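Local coordinates for salicylic acid-binding protein 2 (Nicotiana tabacum, PDB 1Y7I) that hydrolyses methyl salicylate to the defence hormone salicylic acid, and so helps to activate systemic acquired resistance in tobacco, at residues Pro61-Met66 / Gly88-Lys93; Ser116-Gln121 / Glu215-Trp220; Ser148-Pro153 / Ser174-Ser179. One frame throughout, in Å; residues are numbered along the deposited sequence.

Interaction 1: Pro61-Met66 / Gly88-Lys93; sequences PLMELM and GLAMEK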
loop_
_atom_site.group_PDB
_atom_site.type_symbol
_atom_site.label_atom_id
_atom_site.label_comp_id
_atom_site.label_asym_id
_atom_site.label_seq_id
_atom_site.Cartn_x
_atom_site.Cartn_y
_atom_site.Cartn_z
ATOM N N PRO B 61 6.206 15.352 6.894
ATOM C CA PRO B 61 5.297 15.477 5.745
ATOM C C PRO B 61 4.032 16.255 6.110
ATOM O O PRO B 61 3.511 17.019 5.300
ATOM C CB PRO B 61 5.010 14.026 5.363
ATOM C CG PRO B 61 6.290 13.327 5.747
ATOM C CD PRO B 61 6.602 13.951 7.103
ATOM N N LEU B 62 3.544 16.070 7.332
ATOM C CA LEU B 62 2.351 16.786 7.764
ATOM C C LEU B 62 2.691 18.269 7.917
ATOM O O LEU B 62 1.943 19.128 7.459
ATOM C CB LEU B 62 1.830 16.233 9.091
ATOM C CG LEU B 62 0.329 16.318 9.439
ATOM C CD1 LEU B 62 0.208 16.523 10.945
ATOM C CD2 LEU B 62 -0.390 17.437 8.700
HETATM N N MSE B 63 3.825 18.568 8.551
HETATM C CA MSE B 63 4.241 19.958 8.756
HETATM C C MSE B 63 4.388 20.686 7.430
HETATM O O MSE B 63 3.924 21.818 7.270
HETATM C CB MSE B 63 5.570 20.011 9.505
HETATM C CG MSE B 63 5.554 19.263 10.822
HETATM SE SE MSE B 63 4.110 19.855 11.963
HETATM C CE MSE B 63 4.983 21.387 12.771
ATOM N N GLU B 64 5.040 20.026 6.482
ATOM C CA GLU B 64 5.255 20.595 5.163
ATOM C C GLU B 64 3.928 20.953 4.502
ATOM O O GLU B 64 3.808 21.996 3.854
ATOM C CB GLU B 64 6.013 19.602 4.286
ATOM C CG GLU B 64 7.450 19.390 4.711
ATOM C CD GLU B 64 8.161 18.349 3.875
ATOM O OE1 GLU B 64 9.404 18.261 3.968
ATOM O OE2 GLU B 64 7.480 17.614 3.128
ATOM N N LEU B 65 2.934 20.083 4.654
ATOM C CA LEU B 65 1.621 20.323 4.060
ATOM C C LEU B 65 0.990 21.542 4.725
ATOM O O LEU B 65 0.447 22.420 4.053
ATOM C CB LEU B 65 0.724 19.088 4.235
ATOM C CG LEU B 65 -0.647 19.075 3.548
ATOM C CD1 LEU B 65 -1.179 17.646 3.438
ATOM C CD2 LEU B 65 -1.616 19.943 4.332
HETATM N N MSE B 66 1.072 21.595 6.049
HETATM C CA MSE B 66 0.511 22.714 6.790
HETATM C C MSE B 66 1.147 24.032 6.370
HETATM O O MSE B 66 0.448 25.000 6.082
HETATM C CB MSE B 66 0.715 22.511 8.292
HETATM C CG MSE B 66 -0.053 21.335 8.870
HETATM SE SE MSE B 66 -1.961 21.430 8.498
HETATM C CE MSE B 66 -2.474 22.713 9.852
ATOM N N GLY B 88 -0.847 16.783 17.178
ATOM C CA GLY B 88 -0.458 17.744 18.194
ATOM C C GLY B 88 0.558 18.736 17.663
ATOM O O GLY B 88 0.407 19.947 17.815
ATOM N N LEU B 89 1.595 18.212 17.022
ATOM C CA LEU B 89 2.645 19.048 16.461
ATOM C C LEU B 89 2.091 20.072 15.469
ATOM O O LEU B 89 2.481 21.237 15.487
ATOM C CB LEU B 89 3.686 18.166 15.774
ATOM C CG LEU B 89 5.111 18.231 16.307
ATOM C CD1 LEU B 89 5.137 18.101 17.827
ATOM C CD2 LEU B 89 5.912 17.122 15.659
ATOM N N ALA B 90 1.183 19.641 14.601
ATOM C CA ALA B 90 0.599 20.546 13.617
ATOM C C ALA B 90 -0.294 21.591 14.277
ATOM O O ALA B 90 -0.364 22.735 13.826
ATOM C CB ALA B 90 -0.202 19.760 12.583
HETATM N N MSE B 91 -0.980 21.193 15.342
HETATM C CA MSE B 91 -1.875 22.097 16.056
HETATM C C MSE B 91 -1.110 23.177 16.816
HETATM O O MSE B 91 -1.567 24.311 16.925
HETATM C CB MSE B 91 -2.744 21.310 17.035
HETATM C CG MSE B 91 -3.736 20.370 16.371
HETATM SE SE MSE B 91 -4.179 18.889 17.510
HETATM C CE MSE B 91 -5.216 19.826 18.862
ATOM N N GLU B 92 0.044 22.812 17.362
ATOM C CA GLU B 92 0.852 23.765 18.105
ATOM C C GLU B 92 1.404 24.830 17.163
ATOM O O GLU B 92 1.368 26.018 17.476
ATOM C CB GLU B 92 2.007 23.051 18.816
ATOM C CG GLU B 92 2.880 23.960 19.678
ATOM C CD GLU B 92 2.138 24.521 20.889
ATOM O OE1 GLU B 92 2.715 25.378 21.590
ATOM O OE2 GLU B 92 0.984 24.103 21.140
ATOM N N LYS B 93 1.884 24.415 15.997
ATOM C CA LYS B 93 2.462 25.362 15.046
ATOM C C LYS B 93 1.484 26.093 14.129
ATOM O O LYS B 93 1.712 27.254 13.786
ATOM C CB LYS B 93 3.514 24.659 14.185
ATOM C CG LYS B 93 4.433 25.609 13.421
ATOM C CD LYS B 93 5.604 24.841 12.834
ATOM C CE LYS B 93 6.532 25.721 12.008
ATOM N NZ LYS B 93 7.689 24.917 11.492
#
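Met63, present as selenomethionine, and Ala90 lie where the two helices come nearest, with CA atoms 6.1 Å apart. No hydrogen bond crosses between the segments, and the contact is mostly apolar. Met63 is bent at chi2 (-54°) and again at chi3, which curls its end over the backbone of the other helix: SE rests 3.9 Å from Ala90 CA, and CE approaches the carbonyl oxygen Leu89 O at 3.7 Å. The same methyl meets the aliphatic part of Lys93, CE to CD 3.5 Å, the two chains crossing at a slant.

A second apolar group forms around the methyl of Ala90. Leu62 CD1 reaches Ala90 CB at 3.7 Å, and Met66, also selenomethionine, sets its CG against the same CB at 4.0 Å. The segments belong to helices 55-68 and 83-93 of the alpha/beta-hydrolase fold, the latter being the helix that follows the nucleophile elbow carrying Ser81. Their axes approach to 9.7 Å and run 30° apart in the same general direction.

Toward the central sheet, Leu62 and Ala90 both touch Leu77 of strand 75-80, while Met66 packs on Val75 and on Ile98 of the adjoining strand.

Interaction 2: Ser116-Gln121 / Glu215-Trp220; sequences SFVLEQ and EEFQRW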
loop_
_atom_site.group_PDB
_atom_site.type_symbol
_atom_site.label_atom_id
_atom_site.label_comp_id
_atom_site.label_asym_id
_atom_site.label_seq_id
_atom_site.Cartn_x
_atom_site.Cartn_y
_atom_site.Cartn_z
ATOM N N SER B 116 5.073 13.159 26.282
ATOM C CA SER B 116 5.060 11.701 26.278
ATOM C C SER B 116 4.001 11.168 27.239
ATOM O O SER B 116 3.706 9.973 27.234
ATOM C CB SER B 116 6.425 11.149 26.691
ATOM O OG SER B 116 6.659 11.345 28.075
ATOM N N PHE B 117 3.429 12.061 28.049
ATOM C CA PHE B 117 2.424 11.697 29.050
ATOM C C PHE B 117 1.430 10.632 28.600
ATOM O O PHE B 117 1.379 9.546 29.179
ATOM C CB PHE B 117 1.647 12.941 29.518
ATOM C CG PHE B 117 0.696 12.677 30.664
ATOM C CD1 PHE B 117 1.171 12.308 31.918
ATOM C CD2 PHE B 117 -0.678 12.801 30.487
ATOM C CE1 PHE B 117 0.291 12.065 32.984
ATOM C CE2 PHE B 117 -1.568 12.561 31.543
ATOM C CZ PHE B 117 -1.079 12.194 32.793
ATOM N N VAL B 118 0.647 10.936 27.570
ATOM C CA VAL B 118 -0.367 10.002 27.081
ATOM C C VAL B 118 0.180 8.621 26.739
ATOM O O VAL B 118 -0.461 7.607 27.021
ATOM C CB VAL B 118 -1.095 10.569 25.846
ATOM C CG1 VAL B 118 -2.251 9.667 25.468
ATOM C CG2 VAL B 118 -1.591 11.968 26.140
ATOM N N LEU B 119 1.359 8.583 26.126
ATOM C CA LEU B 119 1.991 7.319 25.765
ATOM C C LEU B 119 2.486 6.604 27.017
ATOM O O LEU B 119 2.500 5.373 27.085
ATOM C CB LEU B 119 3.167 7.570 24.823
ATOM C CG LEU B 119 2.776 8.123 23.455
ATOM C CD1 LEU B 119 4.018 8.546 22.682
ATOM C CD2 LEU B 119 1.996 7.058 22.701
ATOM N N GLU B 120 2.885 7.390 28.009
ATOM C CA GLU B 120 3.389 6.844 29.263
ATOM C C GLU B 120 2.255 6.127 29.990
ATOM O O GLU B 120 2.397 4.981 30.421
ATOM C CB GLU B 120 3.927 7.975 30.139
ATOM C CG GLU B 120 5.126 7.596 30.980
ATOM C CD GLU B 120 6.426 8.074 30.364
ATOM O OE1 GLU B 120 6.613 9.310 30.258
ATOM O OE2 GLU B 120 7.259 7.219 29.984
ATOM N N GLN B 121 1.129 6.818 30.122
ATOM C CA GLN B 121 -0.040 6.267 30.792
ATOM C C GLN B 121 -0.484 4.970 30.121
ATOM O O GLN B 121 -0.859 4.009 30.794
ATOM C CB GLN B 121 -1.178 7.290 30.770
ATOM C CG GLN B 121 -0.809 8.629 31.401
ATOM C CD GLN B 121 -0.566 8.531 32.897
ATOM O OE1 GLN B 121 0.475 8.963 33.400
ATOM N NE2 GLN B 121 -1.532 7.970 33.619
ATOM N N GLU B 215 -11.084 0.588 24.594
ATOM C CA GLU B 215 -12.058 1.654 24.802
ATOM C C GLU B 215 -11.879 2.325 26.154
ATOM O O GLU B 215 -12.048 3.538 26.283
ATOM C CB GLU B 215 -13.477 1.099 24.710
ATOM C CG GLU B 215 -14.539 2.145 24.980
ATOM C CD GLU B 215 -15.937 1.571 25.000
ATOM O OE1 GLU B 215 -16.901 2.370 24.999
ATOM O OE2 GLU B 215 -16.073 0.326 25.021
ATOM N N GLU B 216 -11.550 1.529 27.166
ATOM C CA GLU B 216 -11.346 2.058 28.512
ATOM C C GLU B 216 -10.248 3.120 28.536
ATOM O O GLU B 216 -10.358 4.111 29.256
ATOM C CB GLU B 216 -10.989 0.923 29.480
ATOM C CG GLU B 216 -10.421 -0.310 28.789
ATOM C CD GLU B 216 -11.498 -1.141 28.103
ATOM O OE1 GLU B 216 -11.163 -1.872 27.145
ATOM O OE2 GLU B 216 -12.674 -1.067 28.533
ATOM N N PHE B 217 -9.189 2.917 27.756
ATOM C CA PHE B 217 -8.103 3.891 27.730
ATOM C C PHE B 217 -8.473 5.078 26.858
ATOM O O PHE B 217 -8.035 6.203 27.106
ATOM C CB PHE B 217 -6.807 3.269 27.221
ATOM C CG PHE B 217 -5.651 4.230 27.218
ATOM C CD1 PHE B 217 -5.185 4.782 28.409
ATOM C CD2 PHE B 217 -5.057 4.620 26.026
ATOM C CE1 PHE B 217 -4.142 5.713 28.409
ATOM C CE2 PHE B 217 -4.019 5.547 26.015
ATOM C CZ PHE B 217 -3.561 6.095 27.209
ATOM N N GLN B 218 -9.261 4.831 25.817
ATOM C CA GLN B 218 -9.687 5.929 24.961
ATOM C C GLN B 218 -10.514 6.862 25.845
ATOM O O GLN B 218 -10.314 8.072 25.819
ATOM C CB GLN B 218 -10.513 5.406 23.781
ATOM C CG GLN B 218 -9.695 4.586 22.767
ATOM C CD GLN B 218 -10.553 3.966 21.674
ATOM O OE1 GLN B 218 -10.475 2.758 21.414
ATOM N NE2 GLN B 218 -11.372 4.787 21.023
ATOM N N ARG B 219 -11.406 6.289 26.659
ATOM C CA ARG B 219 -12.254 7.089 27.550
ATOM C C ARG B 219 -11.451 7.814 28.631
ATOM O O ARG B 219 -11.798 8.925 29.043
ATOM C CB ARG B 219 -13.326 6.217 28.210
ATOM C CG ARG B 219 -14.258 5.514 27.236
ATOM C CD ARG B 219 -14.843 6.471 26.209
ATOM N NE ARG B 219 -15.445 7.651 26.823
ATOM C CZ ARG B 219 -16.459 7.615 27.681
ATOM N NH1 ARG B 219 -16.990 6.450 28.029
ATOM N NH2 ARG B 219 -16.936 8.743 28.193
ATOM N N TRP B 220 -10.379 7.184 29.090
ATOM C CA TRP B 220 -9.540 7.801 30.101
ATOM C C TRP B 220 -8.982 9.116 29.560
ATOM O O TRP B 220 -8.997 10.137 30.245
ATOM C CB TRP B 220 -8.387 6.877 30.473
ATOM C CG TRP B 220 -7.549 7.446 31.547
ATOM C CD1 TRP B 220 -7.799 7.415 32.889
ATOM C CD2 TRP B 220 -6.350 8.195 31.376
ATOM N NE1 TRP B 220 -6.827 8.106 33.566
ATOM C CE2 TRP B 220 -5.923 8.596 32.662
ATOM C CE3 TRP B 220 -5.592 8.572 30.261
ATOM C CZ2 TRP B 220 -4.768 9.359 32.865
ATOM C CZ3 TRP B 220 -4.441 9.332 30.464
ATOM C CH2 TRP B 220 -4.043 9.716 31.758
#
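Gln121 lies obliquely beside the outer rim of the Trp220 benzo ring, near CH2. Its CG lies anti to the carbonyl carbon, and a bend at chi2 (-67°) turns the chain, with CG 3.4 Å from Trp220 CH2. Beyond the bend the amide is nearly parallel to the indole, the planes 14° apart, and its NE2 lies 3.6 Å from Trp220 CZ2. Gln121 CG also sits over the centre of the Phe117 ring, 3.8 Å above its plane, so this methylene fits into the corner between the Phe117 face and the rim of the indole.

The side chains of Phe117 and Trp220 cross at about a right angle. Phe117 approaches the rim of the indole, its CZ in the indole plane and its CE2 3.8 Å from Trp220 CH2. Phe217 extends from its helix with CG opposite the backbone N (chi1 -178°), carrying the ring tip to the first turn of the other helix: CZ is 3.5 Å from Val118 O and 4.2 Å from Val118 CG1, while Gln121 CB meets the ring edge at CE1.

Arg125 makes a cation-pi contact with Trp220, and Phe217 meets the ring of Tyr122. The two helices run roughly antiparallel, and their contact joins helix 117-124, in the insertion after strand 98-104, to the helix following strand 202-207 of the alpha/beta-hydrolase fold, beside the salicylate pocket.

Interaction 3: Ser148-Pro153 / Ser174-Ser179; sequences SMFFGP and SLVRPS. With SAL (2-hydroxybenzoic acid), chain E.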
loop_
_atom_site.group_PDB
_atom_site.type_symbol
_atom_site.label_atom_id
_atom_site.label_comp_id
_atom_site.label_asym_id
_atom_site.label_seq_id
_atom_site.Cartn_x
_atom_site.Cartn_y
_atom_site.Cartn_z
ATOM N N SER B 148 12.627 1.088 17.668
ATOM C CA SER B 148 11.680 0.991 16.570
ATOM C C SER B 148 10.594 0.023 17.003
ATOM O O SER B 148 10.819 -0.825 17.867
ATOM C CB SER B 148 12.364 0.473 15.305
ATOM O OG SER B 148 12.762 -0.878 15.452
HETATM N N MSE B 149 9.420 0.154 16.398
HETATM C CA MSE B 149 8.282 -0.700 16.714
HETATM C C MSE B 149 7.631 -1.232 15.439
HETATM O O MSE B 149 7.131 -0.460 14.618
HETATM C CB MSE B 149 7.257 0.091 17.531
HETATM C CG MSE B 149 5.935 -0.619 17.743
HETATM SE SE MSE B 149 4.712 0.493 18.736
HETATM C CE MSE B 149 4.184 1.699 17.317
ATOM N N PHE B 150 7.627 -2.552 15.287
ATOM C CA PHE B 150 7.052 -3.194 14.108
ATOM C C PHE B 150 6.017 -4.244 14.514
ATOM O O PHE B 150 6.363 -5.277 15.087
ATOM C CB PHE B 150 8.183 -3.836 13.291
ATOM C CG PHE B 150 7.768 -4.311 11.927
ATOM C CD1 PHE B 150 7.006 -3.504 11.091
ATOM C CD2 PHE B 150 8.174 -5.553 11.459
ATOM C CE1 PHE B 150 6.648 -3.929 9.810
ATOM C CE2 PHE B 150 7.822 -5.989 10.176
ATOM C CZ PHE B 150 7.058 -5.170 9.351
ATOM N N PHE B 151 4.744 -3.977 14.226
ATOM C CA PHE B 151 3.684 -4.918 14.575
ATOM C C PHE B 151 3.864 -6.233 13.830
ATOM O O PHE B 151 4.226 -6.247 12.654
ATOM C CB PHE B 151 2.294 -4.345 14.249
ATOM C CG PHE B 151 2.012 -3.010 14.891
ATOM C CD1 PHE B 151 2.439 -2.744 16.188
ATOM C CD2 PHE B 151 1.341 -2.014 14.190
ATOM C CE1 PHE B 151 2.210 -1.505 16.777
ATOM C CE2 PHE B 151 1.105 -0.768 14.770
ATOM C CZ PHE B 151 1.543 -0.514 16.066
ATOM N N GLY B 152 3.614 -7.333 14.532
ATOM C CA GLY B 152 3.727 -8.649 13.935
ATOM C C GLY B 152 2.361 -9.095 13.448
ATOM O O GLY B 152 1.363 -8.442 13.751
ATOM N N PRO B 153 2.275 -10.211 12.709
ATOM C CA PRO B 153 1.004 -10.723 12.185
ATOM C C PRO B 153 -0.057 -11.081 13.226
ATOM O O PRO B 153 -1.254 -10.987 12.957
ATOM C CB PRO B 153 1.439 -11.933 11.365
ATOM C CG PRO B 153 2.640 -12.418 12.108
ATOM C CD PRO B 153 3.377 -11.138 12.393
ATOM N N SER B 174 1.303 -6.833 3.657
ATOM C CA SER B 174 2.216 -6.502 2.568
ATOM C C SER B 174 2.646 -5.039 2.600
ATOM O O SER B 174 3.488 -4.623 1.803
ATOM C CB SER B 174 1.558 -6.771 1.223
ATOM O OG SER B 174 0.501 -5.851 1.028
ATOM N N LEU B 175 2.078 -4.252 3.508
ATOM C CA LEU B 175 2.421 -2.836 3.567
ATOM C C LEU B 175 2.983 -2.305 4.887
ATOM O O LEU B 175 3.687 -1.293 4.884
ATOM C CB LEU B 175 1.201 -1.996 3.163
ATOM C CG LEU B 175 0.679 -2.224 1.741
ATOM C CD1 LEU B 175 -0.684 -1.554 1.536
ATOM C CD2 LEU B 175 1.695 -1.665 0.749
ATOM N N VAL B 176 2.684 -2.957 6.013
ATOM C CA VAL B 176 3.189 -2.452 7.294
ATOM C C VAL B 176 4.708 -2.336 7.352
ATOM O O VAL B 176 5.438 -3.183 6.839
ATOM C CB VAL B 176 2.689 -3.291 8.518
ATOM C CG1 VAL B 176 1.187 -3.096 8.688
ATOM C CG2 VAL B 176 3.024 -4.780 8.350
ATOM N N ARG B 177 5.170 -1.247 7.955
ATOM C CA ARG B 177 6.593 -0.991 8.089
ATOM C C ARG B 177 6.862 -0.568 9.517
ATOM O O ARG B 177 5.957 -0.127 10.222
ATOM C CB ARG B 177 7.038 0.119 7.134
ATOM C CG ARG B 177 6.897 -0.217 5.653
ATOM C CD ARG B 177 7.143 1.019 4.791
ATOM N NE ARG B 177 8.463 1.605 5.029
ATOM C CZ ARG B 177 8.885 2.751 4.506
ATOM N NH1 ARG B 177 8.093 3.451 3.702
ATOM N NH2 ARG B 177 10.101 3.198 4.789
ATOM N N PRO B 178 8.118 -0.705 9.964
ATOM C CA PRO B 178 8.504 -0.329 11.322
ATOM C C PRO B 178 8.294 1.157 11.582
ATOM O O PRO B 178 8.479 1.995 10.697
ATOM C CB PRO B 178 9.972 -0.744 11.387
ATOM C CG PRO B 178 10.422 -0.584 9.970
ATOM C CD PRO B 178 9.283 -1.189 9.204
ATOM N N SER B 179 7.903 1.466 12.811
ATOM C CA SER B 179 7.636 2.832 13.235
ATOM C C SER B 179 8.375 3.079 14.548
ATOM O O SER B 179 9.378 2.426 14.838
ATOM C CB SER B 179 6.125 3.004 13.435
ATOM O OG SER B 179 5.788 4.305 13.877
HETATM C "C1'" SAL E . -1.108 2.429 16.462
HETATM O "O1'" SAL E . -2.041 1.945 15.678
HETATM O "O2'" SAL E . -0.464 3.425 16.122
HETATM C C1 SAL E . -0.879 1.726 17.739
HETATM C C2 SAL E . 0.129 2.196 18.650
HETATM C C3 SAL E . 0.339 1.522 19.869
HETATM C C4 SAL E . -0.439 0.398 20.202
HETATM C C5 SAL E . -1.434 -0.075 19.323
HETATM C C6 SAL E . -1.652 0.580 18.114
HETATM O O2 SAL E . 0.921 3.275 18.391
#
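Phe150 CG stands opposite the backbone N (chi1 -169°), which lays its ring along the chain from Val176 to Pro178. Met149, a selenomethionine, starts the same way but turns at chi3 (77°), bringing its CE to 3.8 Å from the phenolic O2 of the bound salicylic acid.

The Phe150 ring receives Val176 O at its edge, with CE1 3.3 Å from that oxygen, and CD1 approaches Pro178 N at 3.2 Å. Apolar contacts to Val176 CG2 and Pro178 CD complete the packing.

Between the backbones, Met149 and Ser179 form a single antiparallel hydrogen-bonded pair. Met149 N donates to Ser179 O and Ser179 N to Met149 O, each at 2.8 Å and nearly straight, although each donor stands above the plane of the carbonyl it meets. A CA-H...O contact from Ser148 adds to the load on Ser179 O, its CA lying 3.2 Å away. Ser148 OG bonds instead to Leu137 O in the neighbouring strand.

Just after Phe150, Phe151 sets CZ 3.7 Å from SAL C1, and its ring meets that of Phe155. The ligand's hydrogen bonds include those to Ala13 N and to His238 NE2 of the charge-relay system. This bridge thus ties the chain after helix 166-175 to the edge of the two-stranded sheet 135-138/147-150, in the part of the alpha/beta hydrolase that lines the salicylate pocket.

How the interactions relate
The three contacts are well separated, their centres 22 to 24 Å apart. Interaction 1 closes first along the chain, joining core helices 55-68 and 83-93 beside strands 75-80 and 98-104 of the parallel sheet. Interaction 2 then spans 93 residues, with interaction 3 nested inside; their nearest atoms are about 8 Å apart. Interaction 2 pairs a helix of the insertion, probably the cap, with one that follows strand 202-207, whereas interaction 3 joins the two-stranded sheet to the chain leaving helix 166-175. Only interaction 3 contributes residues that contact the ligand directly; in interaction 2 Phe217 lies about 9 Å from it, and interaction 1 is away from the active site and the salicylate pocket.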